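Local coordinates for iron transport multicopper oxidase FET3 (Saccharomyces cerevisiae, PDB 1ZPU), which oxidises iron(II) to iron(III) with molecular oxygen as a multicopper ferroxidase, supplying the ferric permease FTR1 in high-affinity iron uptake, at residues S200-I205 and K255-M260; N337-T342 and T522-Q527. All coordinates share one frame; numbering follows the deposited sequence.

Contact 1. Residues S200-I205 and K255-M260; sequences SQYFWI and KFDDTM. With NAG (2-acetamido-2-deoxy-beta-D-glucopyranose), chain L.
Tyr202 and Lys255 form an antiparallel hydrogen-bonded pair, Tyr202 N giving to Lys255 O at 2.9 Å and Lys255 N to Tyr202 O at 2.9 Å. Gln201 and Phe256 follow as a non-hydrogen-bonded pair, and just past the strand Asp257 N still reaches Ser200 O at 3.1 Å, on a path bent to 144° at the hydrogen. Lys255 and the aromatic Tyr202 share one face of the sheet. Trp204 turns its indole edge to the lysine chain, with CZ3 3.9 Å from Lys255 CB; a chi1 of 72°, placing CG between the backbone N and the carbonyl carbon, carries the ring back toward that neighbour. Tyr202 lies with its ring edge at Phe256 O, CE1 being 3.8 Å away in the ring plane, while Tyr229 meets the same ring edge-to-face. These strands are neighbours in the five-stranded sheet of the second plastocyanin-like domain, a beta sandwich whose other sheet receives Gln201 and Phe203 on strands 133-142 and 187-194. Lys255 CB and CD lie along the indole edge and Lys255 CE comes to 3.4 Å from NAG O5 of a protein-linked N-acetylglucosamine, so a long, partly apolar chain suits this place between indole and glycan. With an alanine here CB would remain beside Trp204, but the missing methylenes would probably open a gap between indole and sugar. At the other end, Met260 SD, a soft acceptor, takes a weak but nearly straight bond (166°) from Ser200 N at 3.5 Å, while Ser200 OG and Asp257 OD1 are both hydrogen-bonded to Tyr229 OH.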
loop_
_atom_site.group_PDB
_atom_site.type_symbol
_atom_site.label_atom_id
_atom_site.label_comp_id
_atom_site.label_asym_id
_atom_site.label_seq_id
_atom_site.Cartn_x
_atom_site.Cartn_y
_atom_site.Cartn_z
ATOM N N SER A 200 -5.742 1.946 -10.283
ATOM C CA SER A 200 -6.656 0.829 -9.951
ATOM C C SER A 200 -6.947 -0.035 -11.181
ATOM O O SER A 200 -6.927 0.448 -12.313
ATOM C CB SER A 200 -8.004 1.359 -9.469
ATOM O OG SER A 200 -7.920 2.162 -8.309
ATOM N N GLN A 201 -7.255 -1.304 -10.981
ATOM C CA GLN A 201 -7.559 -2.150 -12.127
ATOM C C GLN A 201 -8.836 -2.922 -11.937
ATOM O O GLN A 201 -9.156 -3.348 -10.820
ATOM C CB GLN A 201 -6.438 -3.138 -12.373
ATOM C CG GLN A 201 -5.103 -2.500 -12.723
ATOM C CD GLN A 201 -4.128 -3.519 -13.248
ATOM O OE1 GLN A 201 -4.532 -4.527 -13.841
ATOM N NE2 GLN A 201 -2.850 -3.286 -13.029
ATOM N N TYR A 202 -9.574 -3.113 -13.023
ATOM C CA TYR A 202 -10.657 -4.079 -13.004
ATOM C C TYR A 202 -10.069 -5.400 -13.439
ATOM O O TYR A 202 -9.195 -5.447 -14.317
ATOM C CB TYR A 202 -11.788 -3.698 -13.944
ATOM C CG TYR A 202 -12.384 -2.352 -13.698
ATOM C CD1 TYR A 202 -11.847 -1.227 -14.315
ATOM C CD2 TYR A 202 -13.502 -2.195 -12.868
ATOM C CE1 TYR A 202 -12.389 0.021 -14.113
ATOM C CE2 TYR A 202 -14.063 -0.942 -12.654
ATOM C CZ TYR A 202 -13.497 0.167 -13.284
ATOM O OH TYR A 202 -14.003 1.439 -13.103
ATOM N N PHE A 203 -10.534 -6.475 -12.822
ATOM C CA PHE A 203 -10.031 -7.787 -13.140
ATOM C C PHE A 203 -11.168 -8.772 -13.291
ATOM O O PHE A 203 -12.079 -8.800 -12.454
ATOM C CB PHE A 203 -9.099 -8.272 -12.042
ATOM C CG PHE A 203 -8.542 -9.633 -12.292
ATOM C CD1 PHE A 203 -7.366 -9.786 -13.018
ATOM C CD2 PHE A 203 -9.198 -10.768 -11.812
ATOM C CE1 PHE A 203 -6.843 -11.043 -13.251
ATOM C CE2 PHE A 203 -8.697 -12.025 -12.042
ATOM C CZ PHE A 203 -7.520 -12.172 -12.771
ATOM N N TRP A 204 -11.101 -9.590 -14.342
ATOM C CA TRP A 204 -12.067 -10.669 -14.536
ATOM C C TRP A 204 -11.575 -11.761 -15.478
ATOM O O TRP A 204 -10.644 -11.548 -16.262
ATOM C CB TRP A 204 -13.415 -10.128 -15.015
ATOM C CG TRP A 204 -13.467 -9.625 -16.434
ATOM C CD1 TRP A 204 -13.908 -10.310 -17.521
ATOM C CD2 TRP A 204 -13.106 -8.313 -16.907
ATOM N NE1 TRP A 204 -13.850 -9.516 -18.648
ATOM C CE2 TRP A 204 -13.361 -8.285 -18.298
ATOM C CE3 TRP A 204 -12.589 -7.162 -16.290
ATOM C CZ2 TRP A 204 -13.125 -7.154 -19.084
ATOM C CZ3 TRP A 204 -12.346 -6.036 -17.072
ATOM C CH2 TRP A 204 -12.615 -6.044 -18.458
ATOM N N ILE A 205 -12.227 -12.921 -15.392
ATOM C CA ILE A 205 -11.895 -14.081 -16.201
ATOM C C ILE A 205 -13.126 -14.434 -17.034
ATOM O O ILE A 205 -14.191 -14.693 -16.484
ATOM C CB ILE A 205 -11.498 -15.272 -15.305
ATOM C CG1 ILE A 205 -10.350 -14.874 -14.379
ATOM C CG2 ILE A 205 -11.118 -16.477 -16.132
ATOM C CD1 ILE A 205 -10.064 -15.882 -13.284
ATOM N N LYS A 255 -8.069 -4.303 -16.757
ATOM C CA LYS A 255 -8.452 -3.044 -17.393
ATOM C C LYS A 255 -8.080 -1.853 -16.518
ATOM O O LYS A 255 -8.273 -1.907 -15.303
ATOM C CB LYS A 255 -9.966 -3.059 -17.649
ATOM C CG LYS A 255 -10.468 -1.966 -18.557
ATOM C CD LYS A 255 -11.981 -1.996 -18.660
ATOM C CE LYS A 255 -12.486 -1.205 -19.855
ATOM N NZ LYS A 255 -11.620 -0.030 -20.184
ATOM N N PHE A 256 -7.542 -0.798 -17.135
ATOM C CA PHE A 256 -7.239 0.452 -16.441
ATOM C C PHE A 256 -8.514 1.048 -15.852
ATOM O O PHE A 256 -9.592 0.951 -16.458
ATOM C CB PHE A 256 -6.738 1.488 -17.439
ATOM C CG PHE A 256 -5.251 1.585 -17.569
ATOM C CD1 PHE A 256 -4.584 0.893 -18.568
ATOM C CD2 PHE A 256 -4.529 2.455 -16.756
ATOM C CE1 PHE A 256 -3.225 1.015 -18.708
ATOM C CE2 PHE A 256 -3.163 2.596 -16.890
ATOM C CZ PHE A 256 -2.500 1.873 -17.860
ATOM N N ASP A 257 -8.399 1.692 -14.694
ATOM C CA ASP A 257 -9.408 2.656 -14.261
ATOM C C ASP A 257 -8.994 4.027 -14.807
ATOM O O ASP A 257 -8.278 4.789 -14.146
ATOM C CB ASP A 257 -9.491 2.680 -12.749
ATOM C CG ASP A 257 -10.460 3.714 -12.226
ATOM O OD1 ASP A 257 -10.640 3.741 -10.991
ATOM O OD2 ASP A 257 -11.033 4.502 -13.020
ATOM N N ASP A 258 -9.429 4.333 -16.023
ATOM C CA ASP A 258 -8.876 5.480 -16.743
ATOM C C ASP A 258 -9.364 6.807 -16.163
ATOM O O ASP A 258 -8.856 7.878 -16.480
ATOM C CB ASP A 258 -9.167 5.363 -18.242
ATOM C CG ASP A 258 -10.634 5.168 -18.534
ATOM O OD1 ASP A 258 -10.966 4.304 -19.377
ATOM O OD2 ASP A 258 -11.458 5.870 -17.911
ATOM N N THR A 259 -10.368 6.705 -15.309
ATOM C CA THR A 259 -10.827 7.785 -14.452
ATOM C C THR A 259 -9.663 8.486 -13.737
ATOM O O THR A 259 -9.654 9.706 -13.579
ATOM C CB THR A 259 -11.813 7.170 -13.455
ATOM O OG1 THR A 259 -13.113 7.271 -14.022
ATOM C CG2 THR A 259 -11.758 7.804 -12.032
ATOM N N MET A 260 -8.674 7.702 -13.329
ATOM C CA MET A 260 -7.568 8.201 -12.533
ATOM C C MET A 260 -6.527 8.884 -13.394
ATOM O O MET A 260 -5.666 9.597 -12.875
ATOM C CB MET A 260 -6.951 7.057 -11.724
ATOM C CG MET A 260 -7.997 6.352 -10.877
ATOM S SD MET A 260 -7.414 4.955 -9.931
ATOM C CE MET A 260 -6.378 5.720 -8.674
HETATM C C1 NAG L . -11.781 -2.352 -23.416
HETATM C C2 NAG L . -12.183 -2.154 -24.873
HETATM C C3 NAG L . -13.571 -1.526 -25.056
HETATM C C4 NAG L . -14.637 -2.336 -24.354
HETATM C C5 NAG L . -14.186 -2.400 -22.895
HETATM C C6 NAG L . -15.164 -3.219 -22.058
HETATM C C7 NAG L . -10.711 -1.671 -26.756
HETATM C C8 NAG L . -10.691 -3.113 -27.182
HETATM N N2 NAG L . -11.192 -1.354 -25.544
HETATM O O3 NAG L . -13.940 -1.493 -26.415
HETATM O O4 NAG L . -15.871 -1.671 -24.553
HETATM O O5 NAG L . -12.876 -2.977 -22.760
HETATM O O6 NAG L . -15.075 -4.571 -22.443
HETATM O O7 NAG L . -10.285 -0.827 -27.545
#

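Contact 2. Residues N337-T342 and T522-Q527. With NAG (2-acetamido-2-deoxy-beta-D-glucopyranose), chain B; MAN (alpha-D-mannopyranose), chain J.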
loop_
_atom_site.group_PDB
_atom_site.type_symbol
_atom_site.label_atom_id
_atom_site.label_comp_id
_atom_site.label_asym_id
_atom_site.label_seq_id
_atom_site.Cartn_x
_atom_site.Cartn_y
_atom_site.Cartn_z
ATOM N N ASN A 337 -5.787 18.041 5.743
ATOM C CA ASN A 337 -6.146 19.372 6.241
ATOM C C ASN A 337 -5.249 20.419 5.605
ATOM O O ASN A 337 -5.257 20.565 4.381
ATOM C CB ASN A 337 -6.096 19.443 7.767
ATOM C CG ASN A 337 -7.060 18.470 8.425
ATOM O OD1 ASN A 337 -8.160 18.223 7.915
ATOM N ND2 ASN A 337 -6.648 17.906 9.562
ATOM N N ASN A 338 -4.450 21.113 6.409
ATOM C CA ASN A 338 -3.561 22.135 5.867
ATOM C C ASN A 338 -2.083 21.752 5.884
ATOM O O ASN A 338 -1.213 22.622 5.831
ATOM C CB ASN A 338 -3.783 23.471 6.578
ATOM C CG ASN A 338 -3.421 23.425 8.063
ATOM O OD1 ASN A 338 -3.211 22.350 8.642
ATOM N ND2 ASN A 338 -3.379 24.609 8.691
ATOM N N ILE A 339 -1.809 20.447 5.933
ATOM C CA ILE A 339 -0.441 19.929 6.069
ATOM C C ILE A 339 -0.058 18.957 4.948
ATOM O O ILE A 339 -0.794 18.012 4.658
ATOM C CB ILE A 339 -0.243 19.251 7.459
ATOM C CG1 ILE A 339 -0.472 20.271 8.583
ATOM C CG2 ILE A 339 1.143 18.622 7.587
ATOM C CD1 ILE A 339 -0.477 19.686 9.978
ATOM N N THR A 340 1.082 19.223 4.308
ATOM C CA THR A 340 1.762 18.255 3.447
ATOM C C THR A 340 2.813 17.604 4.309
ATOM O O THR A 340 3.589 18.310 4.964
ATOM C CB THR A 340 2.584 18.931 2.347
ATOM O OG1 THR A 340 1.970 20.160 1.939
ATOM C CG2 THR A 340 2.799 17.989 1.172
ATOM N N TYR A 341 2.873 16.276 4.299
ATOM C CA TYR A 341 3.889 15.587 5.078
ATOM C C TYR A 341 5.289 16.022 4.663
ATOM O O TYR A 341 5.665 15.922 3.491
ATOM C CB TYR A 341 3.772 14.069 4.989
ATOM C CG TYR A 341 4.923 13.402 5.698
ATOM C CD1 TYR A 341 4.969 13.352 7.088
ATOM C CD2 TYR A 341 5.992 12.865 4.985
ATOM C CE1 TYR A 341 6.043 12.756 7.754
ATOM C CE2 TYR A 341 7.068 12.269 5.642
ATOM C CZ TYR A 341 7.082 12.216 7.023
ATOM O OH TYR A 341 8.133 11.632 7.678
ATOM N N THR A 342 6.046 16.512 5.637
ATOM C CA THR A 342 7.421 16.904 5.415
ATOM C C THR A 342 8.286 16.175 6.433
ATOM O O THR A 342 8.190 16.436 7.625
ATOM C CB THR A 342 7.589 18.417 5.548
ATOM O OG1 THR A 342 6.408 19.076 5.065
ATOM C CG2 THR A 342 8.790 18.875 4.752
ATOM N N THR A 522 11.779 21.851 10.261
ATOM C CA THR A 522 11.911 21.696 8.811
ATOM C C THR A 522 10.490 21.711 8.195
ATOM O O THR A 522 9.766 20.714 8.238
ATOM C CB THR A 522 12.734 20.396 8.450
ATOM O OG1 THR A 522 12.745 20.172 7.037
ATOM C CG2 THR A 522 12.183 19.149 9.136
ATOM N N GLY A 523 10.096 22.868 7.654
ATOM C CA GLY A 523 8.705 23.114 7.247
ATOM C C GLY A 523 8.370 22.929 5.771
ATOM O O GLY A 523 9.257 22.738 4.932
ATOM N N GLU A 524 7.075 22.977 5.466
ATOM C CA GLU A 524 6.594 23.040 4.096
ATOM C C GLU A 524 6.699 24.472 3.563
ATOM O O GLU A 524 6.751 25.433 4.342
ATOM C CB GLU A 524 5.146 22.558 4.011
ATOM C CG GLU A 524 4.159 23.321 4.880
ATOM C CD GLU A 524 2.779 22.684 4.929
ATOM O OE1 GLU A 524 2.672 21.443 5.098
ATOM O OE2 GLU A 524 1.787 23.429 4.798
ATOM N N ASN A 525 6.733 24.609 2.237
ATOM C CA ASN A 525 6.726 25.919 1.589
ATOM C C ASN A 525 5.449 26.669 1.988
ATOM O O ASN A 525 4.403 26.053 2.202
ATOM C CB ASN A 525 6.884 25.767 0.064
ATOM C CG ASN A 525 8.266 25.200 -0.345
ATOM O OD1 ASN A 525 8.404 24.035 -0.701
ATOM N ND2 ASN A 525 9.283 26.034 -0.283
ATOM N N VAL A 526 5.537 27.985 2.141
ATOM C CA VAL A 526 4.388 28.721 2.681
ATOM C C VAL A 526 3.198 28.843 1.723
ATOM O O VAL A 526 3.303 28.515 0.533
ATOM C CB VAL A 526 4.757 30.060 3.376
ATOM C CG1 VAL A 526 4.820 29.866 4.912
ATOM C CG2 VAL A 526 6.059 30.658 2.815
ATOM N N GLN A 527 2.061 29.280 2.261
ATOM C CA GLN A 527 0.799 29.198 1.535
ATOM C C GLN A 527 0.652 30.291 0.468
ATOM O O GLN A 527 1.467 31.218 0.382
ATOM C CB GLN A 527 -0.386 29.192 2.497
ATOM C CG GLN A 527 -1.361 28.067 2.213
ATOM C CD GLN A 527 -1.032 26.817 3.002
ATOM O OE1 GLN A 527 -0.804 26.877 4.214
ATOM N NE2 GLN A 527 -1.015 25.678 2.323
HETATM C C1 NAG B . -2.289 24.737 9.626
HETATM C C2 NAG B . -0.914 25.385 9.779
HETATM C C3 NAG B . -0.662 25.850 11.226
HETATM C C4 NAG B . -1.944 26.151 12.000
HETATM C C5 NAG B . -2.932 24.980 11.938
HETATM C C6 NAG B . -4.393 25.424 11.855
HETATM C C7 NAG B . 1.335 24.710 9.042
HETATM C C8 NAG B . 2.390 24.734 10.125
HETATM N N2 NAG B . 0.083 24.402 9.386
HETATM O O3 NAG B . 0.178 26.987 11.243
HETATM O O4 NAG B . -1.608 26.395 13.345
HETATM O O5 NAG B . -2.636 24.114 10.849
HETATM O O6 NAG B . -4.653 26.368 12.867
HETATM O O7 NAG B . 1.635 24.965 7.879
HETATM C C1 MAN J . 15.134 23.312 4.412
HETATM C C2 MAN J . 13.793 23.139 3.684
HETATM C C3 MAN J . 12.994 24.392 4.063
HETATM C C4 MAN J . 13.893 25.661 4.026
HETATM C C5 MAN J . 15.219 25.434 3.267
HETATM C C6 MAN J . 16.151 26.657 3.276
HETATM O O2 MAN J . 13.088 21.955 3.989
HETATM O O3 MAN J . 12.422 24.180 5.348
HETATM O O4 MAN J . 13.263 26.791 3.438
HETATM O O5 MAN J . 15.918 24.245 3.671
HETATM O O6 MAN J . 15.648 27.670 4.133
#
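The C-terminal tail is fastened to the loop that follows edge strand 332-336 by Glu524, whose carboxylate reaches the backbone of Asn338 to Thr340. Glu524 OE1 accepts from Thr340 N at 2.8 Å in a fairly straight bond (158° at the hydrogen), on its syn side and 22° out of the carboxylate plane. Thr340 OG1 adds a weak second bond to the same OE1 at 3.5 Å. A chi1 of 58° sets Glu524 CG between its own N and carbonyl carbon, and the chain then runs extended, a span that a glutamate can cover. The other oxygen, Glu524 OE2, lies 3.3 Å from Asn338 O, two acceptors that are close without a bond. Strand 332-336 borders a six-stranded sheet of the third cupredoxin domain, so the tail, which comes after helix 494-502, folds back on that domain. Sugars flank the junction: Asn338 ND2 is bonded covalently to C1 of an N-acetylglucosamine at 1.4 Å, and a mannose of another protein-linked glycan brings its O3 to 3.5 Å from Gly523 O. Within the loop, Thr342 OG1 shapes the backbone by giving a bond to Thr340 O (2.9 Å) from above the carbonyl plane; across the contact, Thr342 CG2 rests 3.9 Å from Gly523 O. Asn368 ties the two segments further, through its OD1 to Glu524 N and through its backbone to Thr342.

Along the chain the two contacts come in series, contact 1 closing before contact 2 opens, and their centres lie about 33 Å apart, with nearest atoms about 18 Å from each other. They share no sheet. Contact 1 joins neighbouring strands inside the second plastocyanin-like domain, which supplies none of the copper ligands; those come from the first and third domains, and contact 2 fastens the tail to the third. Contact 1 nevertheless ends near the type 1 site, the Met260 side chain being about 6 Å from that of His468, whereas the Thr340 side chain is farther off, about 10 Å. A sugar is attached within contact 2 and merely lies against Lys255 in contact 1.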